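Local coordinates for WbbM protein (Klebsiella pneumoniae, PDB 6U4B) that acts as a bifunctional glycosyltransferase that polymerises sugars into O-antigen, a trimeric enzyme with a magnesium site in its C-terminal half, at residues I335-N340 and V360-F365; F308-A313 and K341-N346; A301-I306 and D400-I405. One frame throughout, in Å; residues are numbered along the deposited sequence.

Contact 1. Residues I335-N340 and V360-F365; sequences IVVLEN and VSLRFF
Ile335 to Glu339 pair with Ser361 to Phe365 as neighbouring parallel strands, and backbone hydrogen bonds are the main tie. Ile335 N gives to Ser361 O, and Ile335 O accepts from Arg363 N. Val337 N then meets Arg363 O at 2.8 Å in a nearly straight bond (171° at the hydrogen), and Val337 O takes Phe365 N at 2.9 Å. The last bond, Glu339 N to Phe365 O, is more bent.

Apolar contacts fill the face toward helix 344-352. Val337 and Phe364 point the same way, the valine CB lying 3.6 Å from ring atom CD1 of Phe364. Leu362 CD2 reaches Ile335 CG2 at 3.7 Å and Val337 CG2 at 3.8 Å, and Leu350 and Val351 of the helix cover Leu362 and Phe364. Branched valine and isoleucine suit extended backbone here, while leucine and phenylalanine reach further toward the helix. On the other face, Leu338 CD2 touches Phe365 CB, and both side chains pack on Leu395.

The polar side chains find partners of their own. One water donates to Ile335 O at 2.6 Å and accepts from Ser361 OG and Arg363 NE. The arginine chain, bent at chi3 (-66°), passes Val336 CG2 with its NH2 at 3.7 Å; Arg363 NH1 binds Asn295 O, and NH2 forms a salt bridge with Asp334.

Because the backbone bonds fix the register, the apolar side chains are left to set how helix 344-352 lies on this face, while the buried carboxylate of Glu339 is satisfied by Asn59 and the N-H of Val342.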
loop_
_atom_site.group_PDB
_atom_site.type_symbol
_atom_site.label_atom_id
_atom_site.label_comp_id
_atom_site.label_asym_id
_atom_site.label_seq_id
_atom_site.Cartn_x
_atom_site.Cartn_y
_atom_site.Cartn_z
ATOM N N ILE A 335 -6.898 -17.483 -15.425
ATOM C CA ILE A 335 -5.998 -18.172 -14.509
ATOM C C ILE A 335 -6.744 -19.334 -13.874
ATOM O O ILE A 335 -7.848 -19.159 -13.342
ATOM C CB ILE A 335 -5.451 -17.217 -13.435
ATOM C CG1 ILE A 335 -4.827 -15.978 -14.082
ATOM C CG2 ILE A 335 -4.433 -17.934 -12.568
ATOM C CD1 ILE A 335 -4.216 -15.009 -13.090
ATOM N N VAL A 336 -6.149 -20.523 -13.931
ATOM C CA VAL A 336 -6.709 -21.716 -13.308
ATOM C C VAL A 336 -5.648 -22.315 -12.400
ATOM O O VAL A 336 -4.539 -22.622 -12.855
ATOM C CB VAL A 336 -7.178 -22.751 -14.344
ATOM C CG1 VAL A 336 -7.622 -24.026 -13.646
ATOM C CG2 VAL A 336 -8.305 -22.182 -15.193
ATOM N N VAL A 337 -5.983 -22.486 -11.126
ATOM C CA VAL A 337 -5.081 -23.082 -10.148
ATOM C C VAL A 337 -5.489 -24.533 -9.931
ATOM O O VAL A 337 -6.610 -24.812 -9.488
ATOM C CB VAL A 337 -5.093 -22.304 -8.824
ATOM C CG1 VAL A 337 -4.385 -23.105 -7.740
ATOM C CG2 VAL A 337 -4.436 -20.936 -9.003
ATOM N N LEU A 338 -4.584 -25.457 -10.251
ATOM C CA LEU A 338 -4.764 -26.865 -9.912
ATOM C C LEU A 338 -4.374 -27.025 -8.450
ATOM O O LEU A 338 -3.195 -27.186 -8.126
ATOM C CB LEU A 338 -3.917 -27.752 -10.816
ATOM C CG LEU A 338 -4.045 -27.458 -12.313
ATOM C CD1 LEU A 338 -3.126 -28.360 -13.127
ATOM C CD2 LEU A 338 -5.487 -27.615 -12.750
ATOM N N GLU A 339 -5.361 -26.973 -7.562
ATOM C CA GLU A 339 -5.112 -26.871 -6.132
ATOM C C GLU A 339 -5.119 -28.245 -5.478
ATOM O O GLU A 339 -5.924 -29.114 -5.828
ATOM C CB GLU A 339 -6.142 -25.961 -5.458
ATOM C CG GLU A 339 -7.599 -26.376 -5.634
ATOM C CD GLU A 339 -8.097 -27.272 -4.510
ATOM O OE1 GLU A 339 -9.079 -28.011 -4.730
ATOM O OE2 GLU A 339 -7.505 -27.240 -3.410
ATOM N N ASN A 340 -4.209 -28.437 -4.531
ATOM C CA ASN A 340 -4.100 -29.661 -3.743
ATOM C C ASN A 340 -4.407 -29.296 -2.291
ATOM O O ASN A 340 -3.506 -29.008 -1.501
ATOM C CB ASN A 340 -2.712 -30.290 -3.892
ATOM C CG ASN A 340 -2.535 -31.535 -3.034
ATOM O OD1 ASN A 340 -3.508 -32.151 -2.598
ATOM N ND2 ASN A 340 -1.283 -31.907 -2.787
ATOM N N VAL A 360 -9.346 -10.282 -15.407
ATOM C CA VAL A 360 -8.577 -11.361 -14.797
ATOM C C VAL A 360 -9.545 -12.289 -14.076
ATOM O O VAL A 360 -10.219 -11.873 -13.126
ATOM C CB VAL A 360 -7.512 -10.835 -13.819
ATOM C CG1 VAL A 360 -6.729 -11.995 -13.218
ATOM C CG2 VAL A 360 -6.577 -9.854 -14.515
ATOM N N SER A 361 -9.614 -13.540 -14.522
ATOM C CA SER A 361 -10.411 -14.563 -13.865
ATOM C C SER A 361 -9.503 -15.542 -13.133
ATOM O O SER A 361 -8.388 -15.833 -13.576
ATOM C CB SER A 361 -11.280 -15.325 -14.869
ATOM O OG SER A 361 -11.923 -16.424 -14.247
ATOM N N LEU A 362 -9.994 -16.048 -12.005
ATOM C CA LEU A 362 -9.281 -17.044 -11.212
ATOM C C LEU A 362 -10.258 -18.153 -10.850
ATOM O O LEU A 362 -11.302 -17.890 -10.243
ATOM C CB LEU A 362 -8.678 -16.422 -9.948
ATOM C CG LEU A 362 -7.438 -17.054 -9.299
ATOM C CD1 LEU A 362 -7.637 -17.223 -7.800
ATOM C CD2 LEU A 362 -7.032 -18.375 -9.945
ATOM N N ARG A 363 -9.923 -19.384 -11.225
ATOM C CA ARG A 363 -10.728 -20.547 -10.889
ATOM C C ARG A 363 -9.826 -21.626 -10.306
ATOM O O ARG A 363 -8.617 -21.650 -10.546
ATOM C CB ARG A 363 -11.482 -21.087 -12.111
ATOM C CG ARG A 363 -12.524 -20.134 -12.679
ATOM C CD ARG A 363 -13.123 -20.688 -13.963
ATOM N NE ARG A 363 -12.140 -20.753 -15.043
ATOM C CZ ARG A 363 -12.319 -21.427 -16.176
ATOM N NH1 ARG A 363 -13.440 -22.106 -16.382
ATOM N NH2 ARG A 363 -11.374 -21.427 -17.104
ATOM N N PHE A 364 -10.431 -22.517 -9.528
ATOM C CA PHE A 364 -9.720 -23.603 -8.872
ATOM C C PHE A 364 -10.250 -24.942 -9.358
ATOM O O PHE A 364 -11.456 -25.102 -9.575
ATOM C CB PHE A 364 -9.857 -23.524 -7.349
ATOM C CG PHE A 364 -9.153 -22.351 -6.738
ATOM C CD1 PHE A 364 -7.803 -22.420 -6.433
ATOM C CD2 PHE A 364 -9.838 -21.179 -6.465
ATOM C CE1 PHE A 364 -7.147 -21.336 -5.871
ATOM C CE2 PHE A 364 -9.190 -20.092 -5.901
ATOM C CZ PHE A 364 -7.843 -20.172 -5.603
ATOM N N PHE A 365 -9.344 -25.902 -9.517
ATOM C CA PHE A 365 -9.704 -27.275 -9.838
ATOM C C PHE A 365 -8.915 -28.208 -8.934
ATOM O O PHE A 365 -7.699 -28.048 -8.784
ATOM C CB PHE A 365 -9.429 -27.600 -11.310
ATOM C CG PHE A 365 -9.844 -28.990 -11.707
ATOM C CD1 PHE A 365 -11.178 -29.285 -11.945
ATOM C CD2 PHE A 365 -8.905 -30.000 -11.833
ATOM C CE1 PHE A 365 -11.569 -30.566 -12.306
ATOM C CE2 PHE A 365 -9.289 -31.287 -12.194
ATOM C CZ PHE A 365 -10.623 -31.567 -12.431
HETATM O O HOH W 1 -10.085 -18.532 -14.594
#

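Contact 2. Residues F308-A313 and K341-N346; sequences FDDNYA and KVSYLN
Here a carboxylate grips the start of a helix: Asp310, in the turn that follows strand 302-309, reaches across to Ser343 and Asn346 at the beginning of helix 344-352. Its OD2 accepts Ser343 N at 2.7 Å and Asn346 ND2 at 2.8 Å. Both donors stand well out of the carboxylate plane and come from opposite faces of it, so the oxygen is held between them. The bond from ND2 lies almost in the amide plane of Asn346, whose OD1 is in turn bound by Trp588 NE1; with both ends engaged, its rotation is fixed. Asp310 CG lies opposite the backbone N (chi1 -170°), which carries the carboxylate out toward the helix.

Ser343 is the N-cap of helix 344-352. A positive chi1 of 70° brings its OG back to accept Asn346 N at 2.9 Å, so a short hydroxyl side chain suits this place. An acid beside it fits too, since a negative charge near a helix N terminus is probably stabilised by the dipole. The turn with Asp310 and the one at residues 341-343 leave the C-terminal ends of the adjacent parallel strands 302-309 and 333-340, in what is probably a Rossmann-like sheet.

Next to the polar bonds sits the buried Val342. Its CG2 meets Phe308 O at 3.6 Å and the ring atom CE2 of Phe308 at 4.0 Å, while CG1 lies 4.2 Å from Ala313 CB. The small alanine, at the start of helix 313-325, also leaves room for Asn346, whose ND2 is 3.8 Å from Ala313 CB.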
loop_
_atom_site.group_PDB
_atom_site.type_symbol
_atom_site.label_atom_id
_atom_site.label_comp_id
_atom_site.label_asym_id
_atom_site.label_seq_id
_atom_site.Cartn_x
_atom_site.Cartn_y
_atom_site.Cartn_z
ATOM N N PHE A 308 -0.358 -25.702 -6.983
ATOM C CA PHE A 308 0.279 -25.672 -5.674
ATOM C C PHE A 308 -0.685 -26.205 -4.625
ATOM O O PHE A 308 -1.898 -26.289 -4.846
ATOM C CB PHE A 308 0.757 -24.259 -5.299
ATOM C CG PHE A 308 -0.306 -23.196 -5.403
ATOM C CD1 PHE A 308 -0.387 -22.385 -6.524
ATOM C CD2 PHE A 308 -1.207 -22.989 -4.368
ATOM C CE1 PHE A 308 -1.351 -21.397 -6.618
ATOM C CE2 PHE A 308 -2.177 -22.005 -4.457
ATOM C CZ PHE A 308 -2.249 -21.207 -5.584
ATOM N N ASP A 309 -0.121 -26.572 -3.478
ATOM C CA ASP A 309 -0.888 -26.960 -2.309
ATOM C C ASP A 309 -1.013 -25.755 -1.378
ATOM O O ASP A 309 -0.610 -24.636 -1.713
ATOM C CB ASP A 309 -0.244 -28.171 -1.622
ATOM C CG ASP A 309 1.207 -27.931 -1.232
ATOM O OD1 ASP A 309 1.659 -26.768 -1.249
ATOM O OD2 ASP A 309 1.905 -28.917 -0.912
ATOM N N ASP A 310 -1.558 -25.983 -0.182
ATOM C CA ASP A 310 -1.801 -24.869 0.728
ATOM C C ASP A 310 -0.497 -24.252 1.220
ATOM O O ASP A 310 -0.414 -23.033 1.406
ATOM C CB ASP A 310 -2.662 -25.329 1.902
ATOM C CG ASP A 310 -3.146 -24.173 2.754
ATOM O OD1 ASP A 310 -2.633 -24.003 3.880
ATOM O OD2 ASP A 310 -4.025 -23.417 2.288
ATOM N N ASN A 311 0.538 -25.071 1.425
ATOM C CA ASN A 311 1.804 -24.545 1.926
ATOM C C ASN A 311 2.512 -23.652 0.915
ATOM O O ASN A 311 3.385 -22.872 1.308
ATOM C CB ASN A 311 2.721 -25.691 2.354
ATOM C CG ASN A 311 2.508 -26.093 3.801
ATOM O OD1 ASN A 311 2.304 -25.243 4.669
ATOM N ND2 ASN A 311 2.550 -27.392 4.066
ATOM N N TYR A 312 2.163 -23.740 -0.368
ATOM C CA TYR A 312 2.706 -22.844 -1.382
ATOM C C TYR A 312 1.684 -21.811 -1.845
ATOM O O TYR A 312 1.891 -21.155 -2.871
ATOM C CB TYR A 312 3.238 -23.638 -2.576
ATOM C CG TYR A 312 4.716 -23.949 -2.487
ATOM C CD1 TYR A 312 5.484 -24.098 -3.634
ATOM C CD2 TYR A 312 5.342 -24.096 -1.256
ATOM C CE1 TYR A 312 6.837 -24.381 -3.558
ATOM C CE2 TYR A 312 6.693 -24.380 -1.171
ATOM C CZ TYR A 312 7.436 -24.522 -2.325
ATOM O OH TYR A 312 8.782 -24.805 -2.245
ATOM N N ALA A 313 0.586 -21.650 -1.106
ATOM C CA ALA A 313 -0.411 -20.648 -1.466
ATOM C C ALA A 313 0.152 -19.236 -1.376
ATOM O O ALA A 313 -0.238 -18.366 -2.163
ATOM C CB ALA A 313 -1.645 -20.785 -0.573
ATOM N N LYS A 341 -5.699 -29.310 -1.953
ATOM C CA LYS A 341 -6.174 -29.053 -0.595
ATOM C C LYS A 341 -5.703 -27.693 -0.081
ATOM O O LYS A 341 -5.260 -27.557 1.062
ATOM C CB LYS A 341 -5.759 -30.179 0.352
ATOM C CG LYS A 341 -6.378 -31.526 -0.013
ATOM C CD LYS A 341 -5.839 -32.646 0.855
ATOM C CE LYS A 341 -6.331 -34.004 0.373
ATOM N NZ LYS A 341 -7.808 -34.160 0.515
ATOM N N VAL A 342 -5.803 -26.677 -0.936
ATOM C CA VAL A 342 -5.613 -25.306 -0.486
ATOM C C VAL A 342 -6.801 -24.909 0.378
ATOM O O VAL A 342 -7.957 -25.228 0.063
ATOM C CB VAL A 342 -5.444 -24.361 -1.686
ATOM C CG1 VAL A 342 -5.211 -22.931 -1.215
ATOM C CG2 VAL A 342 -4.292 -24.825 -2.561
ATOM N N SER A 343 -6.520 -24.227 1.487
ATOM C CA SER A 343 -7.552 -23.909 2.461
ATOM C C SER A 343 -8.625 -23.016 1.844
ATOM O O SER A 343 -8.394 -22.304 0.861
ATOM C CB SER A 343 -6.944 -23.219 3.682
ATOM O OG SER A 343 -6.501 -21.913 3.356
ATOM N N TYR A 344 -9.822 -23.076 2.436
ATOM C CA TYR A 344 -10.900 -22.189 2.010
ATOM C C TYR A 344 -10.500 -20.728 2.174
ATOM O O TYR A 344 -10.783 -19.896 1.303
ATOM C CB TYR A 344 -12.175 -22.491 2.800
ATOM C CG TYR A 344 -13.367 -21.675 2.358
ATOM C CD1 TYR A 344 -13.682 -20.473 2.979
ATOM C CD2 TYR A 344 -14.177 -22.104 1.314
ATOM C CE1 TYR A 344 -14.770 -19.724 2.575
ATOM C CE2 TYR A 344 -15.268 -21.360 0.905
ATOM C CZ TYR A 344 -15.558 -20.172 1.538
ATOM O OH TYR A 344 -16.644 -19.432 1.129
ATOM N N LEU A 345 -9.826 -20.404 3.280
ATOM C CA LEU A 345 -9.357 -19.040 3.502
ATOM C C LEU A 345 -8.392 -18.603 2.405
ATOM O O LEU A 345 -8.525 -17.509 1.847
ATOM C CB LEU A 345 -8.699 -18.935 4.879
ATOM C CG LEU A 345 -8.149 -17.563 5.283
ATOM C CD1 LEU A 345 -9.235 -16.498 5.211
ATOM C CD2 LEU A 345 -7.551 -17.622 6.681
ATOM N N ASN A 346 -7.417 -19.452 2.072
ATOM C CA ASN A 346 -6.435 -19.072 1.060
ATOM C C ASN A 346 -7.067 -18.969 -0.321
ATOM O O ASN A 346 -6.734 -18.060 -1.089
ATOM C CB ASN A 346 -5.269 -20.059 1.051
ATOM C CG ASN A 346 -4.204 -19.707 2.068
ATOM O OD1 ASN A 346 -3.956 -18.531 2.339
ATOM N ND2 ASN A 346 -3.572 -20.725 2.645
HETATM O O HOH W 2 -2.362 -28.859 0.788
#

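Contact 3. Residues A301-I306 and D400-I405; sequences AVPVVI and DKVVFI
Phe404 lies beside the carbonyl of Val305 on the neighbouring strand, and its side chain can be followed outward along that oxygen. CB stands 4.0 Å from Val305 O and CG 3.9 Å. The ring then comes closest through CD1, 3.4 Å from the same oxygen, an approach that is oblique to the ring. CE1 has already drawn back to 4.0 Å, and the side chain also packs against Ile392 and Arg389. A chi1 of 170° puts CG anti to the backbone N, on the carbonyl side, so the ring leans forward toward the C-terminal end of its strand. CD1 also brushes Val305 CG1.

The backbones beneath are paired in parallel. Val403 N gives to Pro303 O at 2.9 Å, Val305 N to Val403 O at 2.8 Å, and Ile405 N to Val305 O at a longer 3.2 Å, the last running almost in line with the carbonyl (171°). Pro303 sits where the pairing begins: its carbonyl takes Val403 N, while on the side of Lys401 O, where an N-H would point, its ring packs instead, CG being the nearest atom. Strand 333-340 is bound by Val302 and Val304, so it loses no bond.

On the side of the sheet that carries Phe404, Val305 CG2 presses on Val402 CG1 at 3.5 Å, tighter than usual for carbon against carbon. On the other side, Ile405 CG2 touches Val304 CG1 and Ile306 CG1, beta-branched chains that suit extended backbone and are covered by helix 313-325, Leu319 over Ile306 and Ile405 and Ile323 over Val304.

Strand 402-405 ends just before Asp406 and Asp408, which with His560 hold magnesium; a strand that runs parallel to 302-309 and ends at a DxD metal motif is characteristic of GT-A glycosyltransferases, consistent with the family 8 assignment.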
loop_
_atom_site.group_PDB
_atom_site.type_symbol
_atom_site.label_atom_id
_atom_site.label_comp_id
_atom_site.label_asym_id
_atom_site.label_seq_id
_atom_site.Cartn_x
_atom_site.Cartn_y
_atom_site.Cartn_z
ATOM N N ALA A 301 -8.432 -14.914 -24.344
ATOM C CA ALA A 301 -7.721 -14.570 -23.121
ATOM C C ALA A 301 -6.375 -15.277 -23.111
ATOM O O ALA A 301 -6.068 -16.092 -23.984
ATOM C CB ALA A 301 -8.535 -14.943 -21.879
ATOM N N VAL A 302 -5.574 -14.944 -22.104
ATOM C CA VAL A 302 -4.295 -15.598 -21.849
ATOM C C VAL A 302 -4.513 -16.665 -20.783
ATOM O O VAL A 302 -4.620 -16.336 -19.592
ATOM C CB VAL A 302 -3.224 -14.587 -21.410
ATOM C CG1 VAL A 302 -1.901 -15.293 -21.137
ATOM C CG2 VAL A 302 -3.057 -13.500 -22.460
ATOM N N PRO A 303 -4.598 -17.943 -21.156
ATOM C CA PRO A 303 -4.819 -19.003 -20.159
ATOM C C PRO A 303 -3.529 -19.298 -19.408
ATOM O O PRO A 303 -2.515 -19.664 -20.007
ATOM C CB PRO A 303 -5.267 -20.203 -21.007
ATOM C CG PRO A 303 -5.565 -19.640 -22.378
ATOM C CD PRO A 303 -4.651 -18.469 -22.526
ATOM N N VAL A 304 -3.573 -19.145 -18.088
ATOM C CA VAL A 304 -2.417 -19.349 -17.224
ATOM C C VAL A 304 -2.762 -20.440 -16.223
ATOM O O VAL A 304 -3.780 -20.352 -15.527
ATOM C CB VAL A 304 -2.011 -18.050 -16.504
ATOM C CG1 VAL A 304 -0.827 -18.304 -15.585
ATOM C CG2 VAL A 304 -1.694 -16.962 -17.520
ATOM N N VAL A 305 -1.915 -21.462 -16.147
ATOM C CA VAL A 305 -2.160 -22.622 -15.301
ATOM C C VAL A 305 -1.073 -22.696 -14.240
ATOM O O VAL A 305 0.122 -22.684 -14.561
ATOM C CB VAL A 305 -2.218 -23.920 -16.125
ATOM C CG1 VAL A 305 -2.406 -25.118 -15.208
ATOM C CG2 VAL A 305 -3.350 -23.833 -17.122
ATOM N N ILE A 306 -1.495 -22.770 -12.980
ATOM C CA ILE A 306 -0.601 -22.856 -11.834
ATOM C C ILE A 306 -1.048 -24.030 -10.974
ATOM O O ILE A 306 -2.230 -24.385 -10.942
ATOM C CB ILE A 306 -0.597 -21.548 -11.011
ATOM C CG1 ILE A 306 -0.587 -20.329 -11.935
ATOM C CG2 ILE A 306 0.601 -21.505 -10.080
ATOM C CD1 ILE A 306 -0.895 -19.023 -11.231
ATOM N N ASP A 400 -6.789 -23.689 -27.170
ATOM C CA ASP A 400 -5.798 -23.801 -28.238
ATOM C C ASP A 400 -4.385 -23.812 -27.670
ATOM O O ASP A 400 -3.602 -24.728 -27.949
ATOM C CB ASP A 400 -5.960 -22.663 -29.248
ATOM C CG ASP A 400 -7.123 -22.883 -30.193
ATOM O OD1 ASP A 400 -7.654 -21.885 -30.729
ATOM O OD2 ASP A 400 -7.515 -24.053 -30.390
ATOM N N LYS A 401 -4.042 -22.805 -26.870
ATOM C CA LYS A 401 -2.743 -22.743 -26.217
ATOM C C LYS A 401 -2.917 -22.317 -24.765
ATOM O O LYS A 401 -3.835 -21.568 -24.422
ATOM C CB LYS A 401 -1.780 -21.786 -26.938
ATOM C CG LYS A 401 -1.332 -22.287 -28.299
ATOM C CD LYS A 401 -0.141 -21.508 -28.833
ATOM C CE LYS A 401 -0.493 -20.058 -29.104
ATOM N NZ LYS A 401 0.627 -19.346 -29.780
ATOM N N VAL A 402 -2.008 -22.797 -23.921
ATOM C CA VAL A 402 -2.058 -22.604 -22.476
ATOM C C VAL A 402 -0.634 -22.412 -21.963
ATOM O O VAL A 402 0.291 -23.106 -22.396
ATOM C CB VAL A 402 -2.738 -23.807 -21.786
ATOM C CG1 VAL A 402 -2.165 -24.039 -20.403
ATOM C CG2 VAL A 402 -4.246 -23.611 -21.727
ATOM N N VAL A 403 -0.460 -21.470 -21.038
ATOM C CA VAL A 403 0.838 -21.184 -20.435
ATOM C C VAL A 403 0.851 -21.743 -19.020
ATOM O O VAL A 403 0.084 -21.289 -18.161
ATOM C CB VAL A 403 1.144 -19.678 -20.427
ATOM C CG1 VAL A 403 2.501 -19.418 -19.795
ATOM C CG2 VAL A 403 1.087 -19.118 -21.838
ATOM N N PHE A 404 1.712 -22.729 -18.775
ATOM C CA PHE A 404 1.960 -23.186 -17.414
ATOM C C PHE A 404 3.150 -22.445 -16.824
ATOM O O PHE A 404 4.124 -22.148 -17.522
ATOM C CB PHE A 404 2.226 -24.694 -17.354
ATOM C CG PHE A 404 2.708 -25.159 -16.001
ATOM C CD1 PHE A 404 1.801 -25.545 -15.030
ATOM C CD2 PHE A 404 4.065 -25.173 -15.690
ATOM C CE1 PHE A 404 2.231 -25.949 -13.783
ATOM C CE2 PHE A 404 4.500 -25.566 -14.441
ATOM C CZ PHE A 404 3.582 -25.961 -13.490
ATOM N N ILE A 405 3.080 -22.177 -15.522
ATOM C CA ILE A 405 4.190 -21.537 -14.822
ATOM C C ILE A 405 4.266 -22.100 -13.410
ATOM O O ILE A 405 3.241 -22.296 -12.749
ATOM C CB ILE A 405 4.044 -19.998 -14.833
ATOM C CG1 ILE A 405 5.242 -19.326 -14.154
ATOM C CG2 ILE A 405 2.724 -19.561 -14.196
ATOM C CD1 ILE A 405 5.257 -17.818 -14.312
#

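Overall arrangement
From the N-terminal side, strand 302-309 supplies two contacts: its beginning pairs in contact 3, and its end, with the turn after it, enters contact 2. Helix 313-325 then leads to strand 333-340, the first half of contact 1. Residues 341-346 close contact 2 before residues 360-365 close contact 1, so these two loops cross. Contact 3 closes last, at residues 400-405, and both of the others nest within its loop. Strand 333-340 lies between strands 302-309 and 360-366, and Leu338 N meets Ile306 O at 2.7 Å; contacts 1 and 3 thus build one sheet, while contact 2 fastens the start of helix 344-352 to the turn at the C-terminal end of strand 302-309.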